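Local coordinates for protein Rab GDP-dissociation inhibitor (Saccharomyces cerevisiae, PDB 2BCG) that inhibits the dissociation of GDP from Rab GTPases such as SEC4 and extracts GDP-bound YPT7 from vacuolar membranes in the yeast secretory pathway, at residues T104-T107 against R108-D111; T177-E180 against V181-K184; P214-E217 against R218-Y222; L241-L244 against P245-F248; L339-K342 against S343-V347. All coordinates share one frame; numbering follows the deposited sequence.

Contact 1. Residues T104-T107 against R108-D111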
loop_
_atom_site.group_PDB
_atom_site.type_symbol
_atom_site.label_atom_id
_atom_site.label_comp_id
_atom_site.label_asym_id
_atom_site.label_seq_id
_atom_site.Cartn_x
_atom_site.Cartn_y
_atom_site.Cartn_z
ATOM N N THR A 104 -11.561 6.545 4.450
ATOM C CA THR A 104 -12.035 5.301 3.814
ATOM C C THR A 104 -11.877 4.084 4.684
ATOM O O THR A 104 -12.309 2.979 4.306
ATOM C CB THR A 104 -11.258 5.003 2.517
ATOM O OG1 THR A 104 -9.847 4.836 2.810
ATOM C CG2 THR A 104 -11.494 6.084 1.425
ATOM N N ASP A 105 -11.217 4.246 5.830
ATOM C CA ASP A 105 -10.919 3.126 6.728
ATOM C C ASP A 105 -10.030 2.043 6.075
ATOM O O ASP A 105 -10.008 0.884 6.500
ATOM C CB ASP A 105 -12.189 2.485 7.306
ATOM C CG ASP A 105 -12.926 3.393 8.309
ATOM O OD1 ASP A 105 -12.392 4.423 8.790
ATOM O OD2 ASP A 105 -14.085 3.057 8.588
ATOM N N VAL A 106 -9.258 2.450 5.078
ATOM C CA VAL A 106 -8.245 1.517 4.502
ATOM C C VAL A 106 -7.125 1.255 5.516
ATOM O O VAL A 106 -6.386 0.278 5.424
ATOM C CB VAL A 106 -7.801 1.973 3.106
ATOM C CG1 VAL A 106 -6.587 1.185 2.624
ATOM C CG2 VAL A 106 -8.969 1.796 2.158
ATOM N N THR A 107 -7.086 2.094 6.566
ATOM C CA THR A 107 -6.334 1.771 7.756
ATOM C C THR A 107 -6.666 0.397 8.345
ATOM O O THR A 107 -5.842 -0.169 9.089
ATOM C CB THR A 107 -6.579 2.840 8.870
ATOM O OG1 THR A 107 -7.994 3.062 9.046
ATOM C CG2 THR A 107 -5.913 4.165 8.492
ATOM N N ARG A 108 -7.841 -0.161 8.018
ATOM C CA ARG A 108 -8.182 -1.520 8.483
ATOM C C ARG A 108 -7.338 -2.603 7.787
ATOM O O ARG A 108 -7.249 -3.751 8.282
ATOM C CB ARG A 108 -9.653 -1.836 8.169
ATOM C CG ARG A 108 -10.674 -1.068 8.947
ATOM C CD ARG A 108 -12.019 -1.363 8.255
ATOM N NE ARG A 108 -13.112 -0.855 9.061
ATOM C CZ ARG A 108 -14.386 -1.262 9.010
ATOM N NH1 ARG A 108 -14.815 -2.204 8.142
ATOM N NH2 ARG A 108 -15.239 -0.689 9.853
ATOM N N TYR A 109 -6.716 -2.247 6.664
ATOM C CA TYR A 109 -6.056 -3.262 5.815
ATOM C C TYR A 109 -4.551 -3.058 5.757
ATOM O O TYR A 109 -3.827 -3.866 5.164
ATOM C CB TYR A 109 -6.633 -3.278 4.386
ATOM C CG TYR A 109 -8.143 -3.075 4.344
ATOM C CD1 TYR A 109 -8.704 -2.152 3.492
ATOM C CD2 TYR A 109 -8.981 -3.789 5.205
ATOM C CE1 TYR A 109 -10.081 -1.929 3.451
ATOM C CE2 TYR A 109 -10.358 -3.584 5.181
ATOM C CZ TYR A 109 -10.902 -2.644 4.311
ATOM O OH TYR A 109 -12.267 -2.357 4.297
ATOM N N VAL A 110 -4.082 -1.933 6.334
ATOM C CA VAL A 110 -2.649 -1.583 6.268
ATOM C C VAL A 110 -2.257 -0.951 7.590
ATOM O O VAL A 110 -2.939 -0.038 8.079
ATOM C CB VAL A 110 -2.344 -0.559 5.163
ATOM C CG1 VAL A 110 -0.811 -0.408 5.010
ATOM C CG2 VAL A 110 -2.987 -0.953 3.829
ATOM N N ASP A 111 -1.177 -1.455 8.164
ATOM C CA ASP A 111 -0.598 -0.873 9.401
ATOM C C ASP A 111 0.613 -0.016 9.057
ATOM O O ASP A 111 1.298 -0.322 8.076
ATOM C CB ASP A 111 -0.151 -1.989 10.322
ATOM C CG ASP A 111 -1.326 -2.764 10.922
ATOM O OD1 ASP A 111 -2.344 -2.145 11.286
ATOM O OD2 ASP A 111 -1.198 -3.987 11.067
HETATM O O HOH W 1 -4.716 -2.496 10.205
#

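Contact 2. Residues T177-E180 against V181-K184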
loop_
_atom_site.group_PDB
_atom_site.type_symbol
_atom_site.label_atom_id
_atom_site.label_comp_id
_atom_site.label_asym_id
_atom_site.label_seq_id
_atom_site.Cartn_x
_atom_site.Cartn_y
_atom_site.Cartn_z
ATOM N N THR A 177 8.263 35.814 -4.860
ATOM C CA THR A 177 8.973 34.542 -5.074
ATOM C C THR A 177 9.485 34.021 -3.724
ATOM O O THR A 177 9.539 34.757 -2.722
ATOM C CB THR A 177 10.192 34.700 -6.024
ATOM O OG1 THR A 177 11.214 35.451 -5.357
ATOM C CG2 THR A 177 9.812 35.410 -7.334
ATOM N N MET A 178 9.863 32.744 -3.686
ATOM C CA MET A 178 10.399 32.196 -2.460
ATOM C C MET A 178 11.717 32.876 -2.084
ATOM O O MET A 178 11.962 33.086 -0.910
ATOM C CB MET A 178 10.543 30.670 -2.536
ATOM C CG MET A 178 10.619 30.034 -1.164
ATOM S SD MET A 178 9.301 30.477 -0.004
ATOM C CE MET A 178 9.997 29.964 1.555
ATOM N N ASP A 179 12.540 33.231 -3.070
ATOM C CA ASP A 179 13.784 33.972 -2.788
ATOM C C ASP A 179 13.513 35.309 -2.078
ATOM O O ASP A 179 14.241 35.687 -1.165
ATOM C CB ASP A 179 14.573 34.231 -4.067
ATOM C CG ASP A 179 16.053 33.931 -3.910
ATOM O OD1 ASP A 179 16.763 33.928 -4.952
ATOM O OD2 ASP A 179 16.502 33.673 -2.772
ATOM N N GLU A 180 12.448 36.003 -2.499
ATOM C CA GLU A 180 12.040 37.246 -1.855
ATOM C C GLU A 180 11.552 37.026 -0.439
ATOM O O GLU A 180 11.811 37.834 0.447
ATOM C CB GLU A 180 10.974 37.968 -2.683
ATOM C CG GLU A 180 11.511 38.500 -4.003
ATOM C CD GLU A 180 10.430 39.145 -4.851
ATOM O OE1 GLU A 180 9.239 38.792 -4.692
ATOM O OE2 GLU A 180 10.783 40.006 -5.681
ATOM N N VAL A 181 10.882 35.897 -0.194
ATOM C CA VAL A 181 10.483 35.551 1.153
ATOM C C VAL A 181 11.731 35.318 2.038
ATOM O O VAL A 181 11.795 35.785 3.179
ATOM C CB VAL A 181 9.528 34.297 1.171
ATOM C CG1 VAL A 181 9.364 33.760 2.573
ATOM C CG2 VAL A 181 8.161 34.631 0.568
ATOM N N TYR A 182 12.732 34.622 1.483
ATOM C CA TYR A 182 13.970 34.348 2.205
ATOM C C TYR A 182 14.661 35.678 2.556
ATOM O O TYR A 182 15.146 35.856 3.685
ATOM C CB TYR A 182 14.899 33.465 1.358
ATOM C CG TYR A 182 14.548 31.960 1.235
ATOM C CD1 TYR A 182 14.836 31.271 0.057
ATOM C CD2 TYR A 182 13.961 31.251 2.292
ATOM C CE1 TYR A 182 14.588 29.879 -0.069
ATOM C CE2 TYR A 182 13.690 29.841 2.182
ATOM C CZ TYR A 182 14.012 29.187 0.987
ATOM O OH TYR A 182 13.746 27.819 0.879
ATOM N N TYR A 183 14.633 36.609 1.599
ATOM C CA TYR A 183 15.258 37.936 1.768
ATOM C C TYR A 183 14.648 38.716 2.923
ATOM O O TYR A 183 15.390 39.317 3.707
ATOM C CB TYR A 183 15.139 38.743 0.481
ATOM C CG TYR A 183 16.092 39.923 0.391
ATOM C CD1 TYR A 183 17.431 39.736 0.041
ATOM C CD2 TYR A 183 15.627 41.227 0.576
ATOM C CE1 TYR A 183 18.316 40.835 -0.086
ATOM C CE2 TYR A 183 16.490 42.319 0.466
ATOM C CZ TYR A 183 17.821 42.112 0.135
ATOM O OH TYR A 183 18.684 43.193 0.000
ATOM N N LYS A 184 13.318 38.699 3.035
ATOM C CA LYS A 184 12.629 39.403 4.120
ATOM C C LYS A 184 13.204 38.957 5.473
ATOM O O LYS A 184 13.361 39.757 6.395
ATOM C CB LYS A 184 11.109 39.180 4.032
ATOM C CG LYS A 184 10.272 39.722 5.211
ATOM C CD LYS A 184 9.978 41.231 5.117
ATOM C CE LYS A 184 9.018 41.558 3.982
ATOM N NZ LYS A 184 8.562 42.974 4.053
#

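Contact 3. Residues P214-E217 against R218-Y222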
loop_
_atom_site.group_PDB
_atom_site.type_symbol
_atom_site.label_atom_id
_atom_site.label_comp_id
_atom_site.label_asym_id
_atom_site.label_seq_id
_atom_site.Cartn_x
_atom_site.Cartn_y
_atom_site.Cartn_z
ATOM N N PRO A 214 3.366 27.528 -3.099
ATOM C CA PRO A 214 3.639 26.067 -3.050
ATOM C C PRO A 214 4.751 25.694 -2.080
ATOM O O PRO A 214 4.622 24.709 -1.376
ATOM C CB PRO A 214 4.066 25.709 -4.473
ATOM C CG PRO A 214 4.267 27.008 -5.174
ATOM C CD PRO A 214 3.500 28.059 -4.465
ATOM N N SER A 215 5.834 26.469 -2.064
ATOM C CA SER A 215 6.891 26.274 -1.059
ATOM C C SER A 215 6.378 26.477 0.370
ATOM O O SER A 215 6.700 25.685 1.258
ATOM C CB SER A 215 8.101 27.193 -1.329
ATOM O OG SER A 215 8.689 26.926 -2.586
ATOM N N PHE A 216 5.588 27.534 0.597
ATOM C CA PHE A 216 5.005 27.805 1.906
ATOM C C PHE A 216 4.177 26.605 2.376
ATOM O O PHE A 216 4.316 26.138 3.516
ATOM C CB PHE A 216 4.104 29.062 1.843
ATOM C CG PHE A 216 3.493 29.436 3.170
ATOM C CD1 PHE A 216 2.280 28.874 3.583
ATOM C CD2 PHE A 216 4.128 30.353 4.014
ATOM C CE1 PHE A 216 1.726 29.214 4.822
ATOM C CE2 PHE A 216 3.573 30.696 5.253
ATOM C CZ PHE A 216 2.379 30.124 5.653
ATOM N N GLU A 217 3.286 26.144 1.499
ATOM C CA GLU A 217 2.459 24.976 1.819
ATOM C C GLU A 217 3.274 23.698 2.077
ATOM O O GLU A 217 2.947 22.957 3.006
ATOM C CB GLU A 217 1.314 24.764 0.808
ATOM C CG GLU A 217 1.699 24.360 -0.623
ATOM C CD GLU A 217 0.554 24.518 -1.659
ATOM O OE1 GLU A 217 -0.579 24.881 -1.279
ATOM O OE2 GLU A 217 0.786 24.252 -2.867
ATOM N N ARG A 218 4.318 23.440 1.278
ATOM C CA ARG A 218 5.189 22.261 1.503
ATOM C C ARG A 218 5.919 22.340 2.850
ATOM O O ARG A 218 6.016 21.342 3.559
ATOM C CB ARG A 218 6.205 22.059 0.373
ATOM C CG ARG A 218 5.675 21.597 -0.999
ATOM C CD ARG A 218 6.872 21.576 -1.934
ATOM N NE ARG A 218 6.647 20.976 -3.239
ATOM C CZ ARG A 218 7.409 20.036 -3.798
ATOM N NH1 ARG A 218 8.492 19.564 -3.176
ATOM N NH2 ARG A 218 7.094 19.571 -5.003
ATOM N N ILE A 219 6.438 23.520 3.205
ATOM C CA ILE A 219 7.109 23.708 4.473
ATOM C C ILE A 219 6.140 23.556 5.643
ATOM O O ILE A 219 6.440 22.894 6.633
ATOM C CB ILE A 219 7.818 25.094 4.513
ATOM C CG1 ILE A 219 8.899 25.152 3.423
ATOM C CG2 ILE A 219 8.387 25.367 5.918
ATOM C CD1 ILE A 219 9.307 26.577 3.057
ATOM N N LEU A 220 4.963 24.185 5.540
ATOM C CA LEU A 220 3.921 23.942 6.526
ATOM C C LEU A 220 3.554 22.448 6.664
ATOM O O LEU A 220 3.467 21.949 7.797
ATOM C CB LEU A 220 2.679 24.760 6.189
ATOM C CG LEU A 220 1.535 24.771 7.199
ATOM C CD1 LEU A 220 1.926 25.323 8.569
ATOM C CD2 LEU A 220 0.407 25.576 6.552
ATOM N N LEU A 221 3.369 21.773 5.521
ATOM C CA LEU A 221 3.090 20.306 5.491
ATOM C C LEU A 221 4.187 19.532 6.226
ATOM O O LEU A 221 3.894 18.641 7.015
ATOM C CB LEU A 221 2.935 19.787 4.060
ATOM C CG LEU A 221 2.742 18.262 3.894
ATOM C CD1 LEU A 221 1.499 17.747 4.637
ATOM C CD2 LEU A 221 2.725 17.856 2.453
ATOM N N TYR A 222 5.449 19.876 5.977
ATOM C CA TYR A 222 6.551 19.201 6.663
ATOM C C TYR A 222 6.473 19.399 8.169
ATOM O O TYR A 222 6.590 18.436 8.942
ATOM C CB TYR A 222 7.899 19.725 6.143
ATOM C CG TYR A 222 9.118 18.998 6.679
ATOM C CD1 TYR A 222 9.615 19.289 7.962
ATOM C CD2 TYR A 222 9.776 18.035 5.897
ATOM C CE1 TYR A 222 10.744 18.622 8.472
ATOM C CE2 TYR A 222 10.908 17.353 6.385
ATOM C CZ TYR A 222 11.384 17.660 7.672
ATOM O OH TYR A 222 12.478 16.974 8.166
#

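Contact 4. Residues L241-L244 against P245-F248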
loop_
_atom_site.group_PDB
_atom_site.type_symbol
_atom_site.label_atom_id
_atom_site.label_comp_id
_atom_site.label_asym_id
_atom_site.label_seq_id
_atom_site.Cartn_x
_atom_site.Cartn_y
_atom_site.Cartn_z
ATOM N N LEU A 241 5.127 -1.143 0.442
ATOM C CA LEU A 241 4.182 -0.282 -0.261
ATOM C C LEU A 241 3.093 -1.066 -1.004
ATOM O O LEU A 241 2.016 -0.521 -1.254
ATOM C CB LEU A 241 4.942 0.645 -1.219
ATOM C CG LEU A 241 5.869 1.666 -0.532
ATOM C CD1 LEU A 241 6.641 2.440 -1.592
ATOM C CD2 LEU A 241 5.052 2.604 0.344
ATOM N N GLY A 242 3.369 -2.310 -1.383
ATOM C CA GLY A 242 2.375 -3.133 -2.090
ATOM C C GLY A 242 1.083 -3.326 -1.280
ATOM O O GLY A 242 0.034 -3.633 -1.846
ATOM N N GLU A 243 1.140 -3.162 0.041
ATOM C CA GLU A 243 -0.087 -3.276 0.829
ATOM C C GLU A 243 -1.111 -2.185 0.485
ATOM O O GLU A 243 -2.321 -2.381 0.670
ATOM C CB GLU A 243 0.225 -3.213 2.311
ATOM C CG GLU A 243 1.226 -4.271 2.774
ATOM C CD GLU A 243 0.773 -5.711 2.432
ATOM O OE1 GLU A 243 1.279 -6.301 1.429
ATOM O OE2 GLU A 243 -0.086 -6.249 3.165
ATOM N N LEU A 244 -0.629 -1.010 0.070
ATOM C CA LEU A 244 -1.522 0.126 -0.199
ATOM C C LEU A 244 -2.487 -0.174 -1.368
ATOM O O LEU A 244 -3.709 -0.073 -1.183
ATOM C CB LEU A 244 -0.703 1.420 -0.418
ATOM C CG LEU A 244 0.023 1.890 0.852
ATOM C CD1 LEU A 244 1.131 2.898 0.445
ATOM C CD2 LEU A 244 -0.955 2.513 1.875
ATOM N N PRO A 245 -1.979 -0.516 -2.575
ATOM C CA PRO A 245 -2.954 -0.808 -3.654
ATOM C C PRO A 245 -3.865 -1.967 -3.277
ATOM O O PRO A 245 -5.050 -1.941 -3.592
ATOM C CB PRO A 245 -2.076 -1.148 -4.881
ATOM C CG PRO A 245 -0.705 -1.480 -4.289
ATOM C CD PRO A 245 -0.575 -0.632 -3.052
ATOM N N GLN A 246 -3.333 -2.965 -2.594
ATOM C CA GLN A 246 -4.155 -4.125 -2.201
ATOM C C GLN A 246 -5.293 -3.670 -1.280
ATOM O O GLN A 246 -6.421 -4.163 -1.374
ATOM C CB GLN A 246 -3.303 -5.199 -1.527
ATOM C CG GLN A 246 -2.398 -5.904 -2.552
ATOM C CD GLN A 246 -1.571 -6.994 -1.912
ATOM O OE1 GLN A 246 -2.091 -7.999 -1.444
ATOM N NE2 GLN A 246 -0.277 -6.781 -1.862
ATOM N N GLY A 247 -4.992 -2.703 -0.420
ATOM C CA GLY A 247 -6.011 -2.219 0.503
ATOM C C GLY A 247 -7.102 -1.432 -0.188
ATOM O O GLY A 247 -8.306 -1.560 0.143
ATOM N N PHE A 248 -6.706 -0.566 -1.119
ATOM C CA PHE A 248 -7.714 0.198 -1.862
ATOM C C PHE A 248 -8.517 -0.719 -2.797
ATOM O O PHE A 248 -9.711 -0.459 -3.040
ATOM C CB PHE A 248 -7.090 1.396 -2.572
ATOM C CG PHE A 248 -6.806 2.531 -1.623
ATOM C CD1 PHE A 248 -7.852 3.384 -1.198
ATOM C CD2 PHE A 248 -5.526 2.698 -1.080
ATOM C CE1 PHE A 248 -7.602 4.420 -0.285
ATOM C CE2 PHE A 248 -5.279 3.721 -0.131
ATOM C CZ PHE A 248 -6.313 4.602 0.239
#

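Contact 5. Residues L339-K342 against S343-V347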
loop_
_atom_site.group_PDB
_atom_site.type_symbol
_atom_site.label_atom_id
_atom_site.label_comp_id
_atom_site.label_asym_id
_atom_site.label_seq_id
_atom_site.Cartn_x
_atom_site.Cartn_y
_atom_site.Cartn_z
ATOM N N LEU A 339 26.954 17.953 -4.516
ATOM C CA LEU A 339 27.582 17.095 -5.513
ATOM C C LEU A 339 27.722 17.775 -6.867
ATOM O O LEU A 339 28.093 17.109 -7.833
ATOM C CB LEU A 339 26.798 15.786 -5.673
ATOM C CG LEU A 339 26.782 14.811 -4.486
ATOM C CD1 LEU A 339 25.991 13.562 -4.870
ATOM C CD2 LEU A 339 28.206 14.430 -4.023
ATOM N N GLY A 340 27.385 19.067 -6.945
ATOM C CA GLY A 340 27.450 19.810 -8.213
ATOM C C GLY A 340 26.461 19.254 -9.221
ATOM O O GLY A 340 26.727 19.215 -10.435
ATOM N N ARG A 341 25.323 18.791 -8.696
ATOM C CA ARG A 341 24.273 18.197 -9.499
ATOM C C ARG A 341 23.107 19.125 -9.801
ATOM O O ARG A 341 22.983 20.227 -9.230
ATOM C CB ARG A 341 23.731 16.942 -8.779
ATOM C CG ARG A 341 24.643 15.752 -8.878
ATOM C CD ARG A 341 24.047 14.491 -8.197
ATOM N NE ARG A 341 22.778 14.052 -8.793
ATOM C CZ ARG A 341 22.649 13.279 -9.879
ATOM N NH1 ARG A 341 23.712 12.812 -10.551
ATOM N NH2 ARG A 341 21.426 12.965 -10.293
ATOM N N LYS A 342 22.230 18.655 -10.687
ATOM C CA LYS A 342 20.989 19.357 -10.998
ATOM C C LYS A 342 19.818 18.847 -10.161
ATOM O O LYS A 342 18.785 19.513 -10.078
ATOM C CB LYS A 342 20.655 19.201 -12.483
ATOM C CG LYS A 342 21.788 19.666 -13.421
ATOM C CD LYS A 342 21.497 19.322 -14.869
ATOM C CE LYS A 342 22.567 19.939 -15.785
ATOM N NZ LYS A 342 22.119 20.093 -17.216
ATOM N N SER A 343 19.967 17.667 -9.544
ATOM C CA SER A 343 18.886 17.103 -8.746
ATOM C C SER A 343 19.444 16.359 -7.552
ATOM O O SER A 343 20.535 15.794 -7.575
ATOM C CB SER A 343 17.915 16.232 -9.544
ATOM O OG SER A 343 18.481 14.991 -9.836
ATOM N N ASP A 344 18.633 16.334 -6.521
ATOM C CA ASP A 344 18.996 15.609 -5.306
ATOM C C ASP A 344 19.050 14.088 -5.540
ATOM O O ASP A 344 18.404 13.543 -6.430
ATOM C CB ASP A 344 17.994 15.915 -4.197
ATOM C CG ASP A 344 18.021 17.369 -3.753
ATOM O OD1 ASP A 344 17.262 17.709 -2.822
ATOM O OD2 ASP A 344 18.806 18.165 -4.324
ATOM N N ILE A 345 19.836 13.413 -4.715
ATOM C CA ILE A 345 19.786 11.933 -4.633
ATOM C C ILE A 345 19.146 11.593 -3.314
ATOM O O ILE A 345 19.440 12.228 -2.281
ATOM C CB ILE A 345 21.208 11.308 -4.675
ATOM C CG1 ILE A 345 21.929 11.747 -5.967
ATOM C CG2 ILE A 345 21.115 9.779 -4.548
ATOM C CD1 ILE A 345 23.304 11.182 -6.122
ATOM N N TYR A 346 18.215 10.641 -3.358
ATOM C CA TYR A 346 17.549 10.145 -2.148
ATOM C C TYR A 346 17.992 8.729 -1.827
ATOM O O TYR A 346 18.312 7.929 -2.706
ATOM C CB TYR A 346 16.016 10.128 -2.306
ATOM C CG TYR A 346 15.388 11.509 -2.400
ATOM C CD1 TYR A 346 14.657 11.854 -3.531
ATOM C CD2 TYR A 346 15.477 12.447 -1.344
ATOM C CE1 TYR A 346 14.076 13.117 -3.659
ATOM C CE2 TYR A 346 14.878 13.706 -1.457
ATOM C CZ TYR A 346 14.178 14.021 -2.600
ATOM O OH TYR A 346 13.554 15.233 -2.727
ATOM N N VAL A 347 17.961 8.414 -0.545
ATOM C CA VAL A 347 18.026 7.019 -0.129
ATOM C C VAL A 347 16.852 6.779 0.814
ATOM O O VAL A 347 16.543 7.603 1.685
ATOM C CB VAL A 347 19.364 6.642 0.547
ATOM C CG1 VAL A 347 19.515 5.111 0.597
ATOM C CG2 VAL A 347 20.579 7.249 -0.208
#

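Contact 1. Residues T104-T107 against R108-D111
Two tight backbone bonds fold the chain back on itself as it leaves helix 96-104: Arg108 N donates to Asp105 O at 2.8 Å and Tyr109 N to Val106 O at 2.8 Å, as in a short 3-10 turn. Asp105, with positive phi (61°), ends the helix in a Schellman motif. Its carbonyl also lies over one face of the Tyr109 ring, 4.1 Å above the plane and displaced toward the rim. The Tyr109 ring crosses Val106 at about a right angle, with Val106 CG1 4.0 Å from Tyr109 CD1. Arg108 runs its extended chain back past the Asp105 carbonyl, CG coming within 3.2 Å of Asp105 O. The carboxylate and guanidinium planes are nearly parallel, 14° apart, but offset: Asp105 OD2 stays 4.1 Å from Arg108 NE and well out of the guanidinium plane. A water donates to Thr107 O at 2.8 Å and to Asp111 OD1 at 2.6 Å, bridging the turn. Beyond the turn, Arg108 makes a salt bridge to an acidic side chain of the partner protein, Tyr109 OH bonds to an acidic side chain of that protein and to Arg447 of the same chain, and Thr107 OG1 to a basic one of the partner. With no N-H aimed at it from Arg108, Asp105 probably acts through charge alone, leaving the guanidinium turned to the partner in the part, 108-111, that belongs to a YPT1-interacting region.

Contact 2. Residues T177-E180 against V181-K184
Met178 CG lies over one face of the Tyr182 ring, 4.0 Å above its plane and offset toward the rim, while the sulfur stands above the ring at a distance, SD 5.1 Å from the centroid and 15° off its normal, in a Met-aromatic contact. The bend at chi2 (52°) turns the methionine along the helix toward the next turn and brings its methyl group to the ring, CE 3.7 Å from Tyr182 CE2. That methyl also meets Val181, 4.0 Å from its CG1. The Asp179 carboxylate is turned 89° to the ring, OD2 4.1 Å from Tyr182 CD1; its salt bridge goes to Lys192. The hydroxyl of Tyr182 is hydrogen-bonded to Tyr207. At the start of helix 178-184, Thr177 and Glu180 form a capping box: Glu180 N donates to Thr177 OG1 at 3.2 Å, and Thr177 N to Glu180 OE1 at 3.1 Å from above the carboxylate plane. Asn176 also bonds this OE1. The box occupies the Glu180 N-H of the first turn, which has no helical carbonyl to bond, and the N-H of the N-cap residue; a negative carboxylate at this end probably interacts favourably with the helix dipole.

Contact 3. Residues P214-E217 against R218-Y222
Arg218, Glu217 and Phe216 carry much of this turn of helix 212-229, each in a different way. Arg218 sends its extended chain back along the preceding turn, so that CG rests 3.3 Å from Pro214 O, the carbonyl that also accepts Arg218 N at 3.0 Å. Beyond the contact the guanidinium finds its partners in a neighbouring loop: NH1 bonds to Ala200 O, and the group makes a cation-pi contact with Trp202, whose NE1 is hydrogen-bonded to Ser215 OG. Glu217 turns the other way. In the one of its two conformers described here, CG sits between the backbone N and the carbonyl carbon (chi1 68°), which holds it beside the backbone, 3.4 Å from Arg218 N, and carries the carboxylate off from the arginine, Glu217 OE2 lying 6.7 Å from Arg218 NE. Phe216 stands on another side of the helix, where its ring meets Leu220 obliquely, CE1 4.2 Å from Leu220 CD2; the ring also meets Trp156 edge-to-face and packs on Tyr160. Ile219 presses CG1 to 3.1 Å from Ser215 O, the carbonyl that accepts Ile219 N. Leu220 N bonds to Phe216 O, and Leu221 N takes Glu217 O. The succession of i to i+4 bonds with residues three and four apart sharing a face is that of a regular alpha-helix, here amphipathic, whose apolar side packs on helix 144-159 beside the geranylgeranyl pocket, with Tyr222 touching the lipid.

Contact 4. Residues L241-L244 against P245-F248
Gln246 reaches back over the first turn to the carbonyl of Gly242, NE2 donating to Gly242 O at 3.2 Å with a bent N-H...O angle of 138°. The donor stands well above the carbonyl plane, 70° out of it. The amide gets there on an extended chain, whose CG also comes 3.4 Å from Gly242 O. Pro245 crowds the same carbonyl, with its CG 3.3 Å from Gly242 O. Beside it, Glu243 folds up at chi2 and turns its carboxylate toward the glutamine, 74° from the amide plane, with OE1 3.7 Å from Gln246 NE2. Phe248 offers the edge of its ring to Leu244 O, CD2 3.3 Å away, the carbonyl that also accepts Phe248 N at 3.0 Å. Pro245 lies near the start of helix 243-254, where the missing N-H costs little, since Leu241 O, the carbonyl four residues back, already accepts Leu244 N; Gly247 N bonds to Glu243 O in the regular pattern. Leu244 and Phe248 face the protein interior, packing on Ile21 of helix 21-32, and Phe248 extends to Ile100 and Leu101 of helix 96-104. The polar side turns to the partner protein: Glu243 OE1 forms a salt bridge with a basic side chain of that other chain, and Gln246 OE1 accepts from its backbone, within the 236-261 region that interacts with YPT1. Behind the turn, Gly242 N donates to Ser52 OG and Leu241 N to Asp85 OD1.

Contact 5. Residues L339-K342 against S343-V347
Ile345 CD1 lies over one face of the Arg341 guanidinium, 4.0 Å from Arg341 NE, with Ile345 CG1 alongside at 3.7 Å from the same nitrogen and the two side chains at about a right angle. The edge of the same group faces a backbone oxygen: Arg341 NE donates to Ser343 O at 3.1 Å, an N-H...O angle of 156°, with the oxygen in the guanidinium plane. A bend at chi3 (61°) swings the guanidinium back across the loop, so one flat group serves both an apolar face and a polar edge. Leu339 adds the other apolar piece, its CD1 3.8 Å from Ile345 CD1 and its side chain crossing the isoleucine at about a right angle. The loop joins antiparallel neighbours, strands 330-334 and 345-351 of the mixed sheet, and Ile345 is the first residue of the second strand, bonded through its backbone to Ile334 of the first. The charged end of Arg341 is paired outside the loop: NH1 makes a salt bridge to Glu378, while NH2 has weaker links to Thr368 and to Glu371, which also accepts from Lys342 N. Ile345 packs on Ile366 of strand 362-369, and Leu339 lies against Pro381 of helix 380-383.

The contacts gather into two groups. Contacts 1 and 4, centres about 9 Å apart, touch directly, Val106 CG2 lying 3.8 Å from Phe248 CE1; residues 108-111 of contact 1 and all of contact 4 fall in regions that interact with YPT1, consistent with one shared partner-facing surface. Contacts 2 and 3, about 14 Å between centres, meet where Met178 CE comes 3.8 Å from Ile219 CD1, joining helix 178-184 to helix 212-229. The side chain of Leu220 in contact 3 is about 5 Å from a bound geranylgeranyl, that of Met178 in contact 2 about 12 Å. Contact 5 touches none of the others; its nearest atoms are about 7 Å from contact 3. The Rab-facing and lipid-side groups stand far apart, contacts 1 and 3 being about 26 Å between centres.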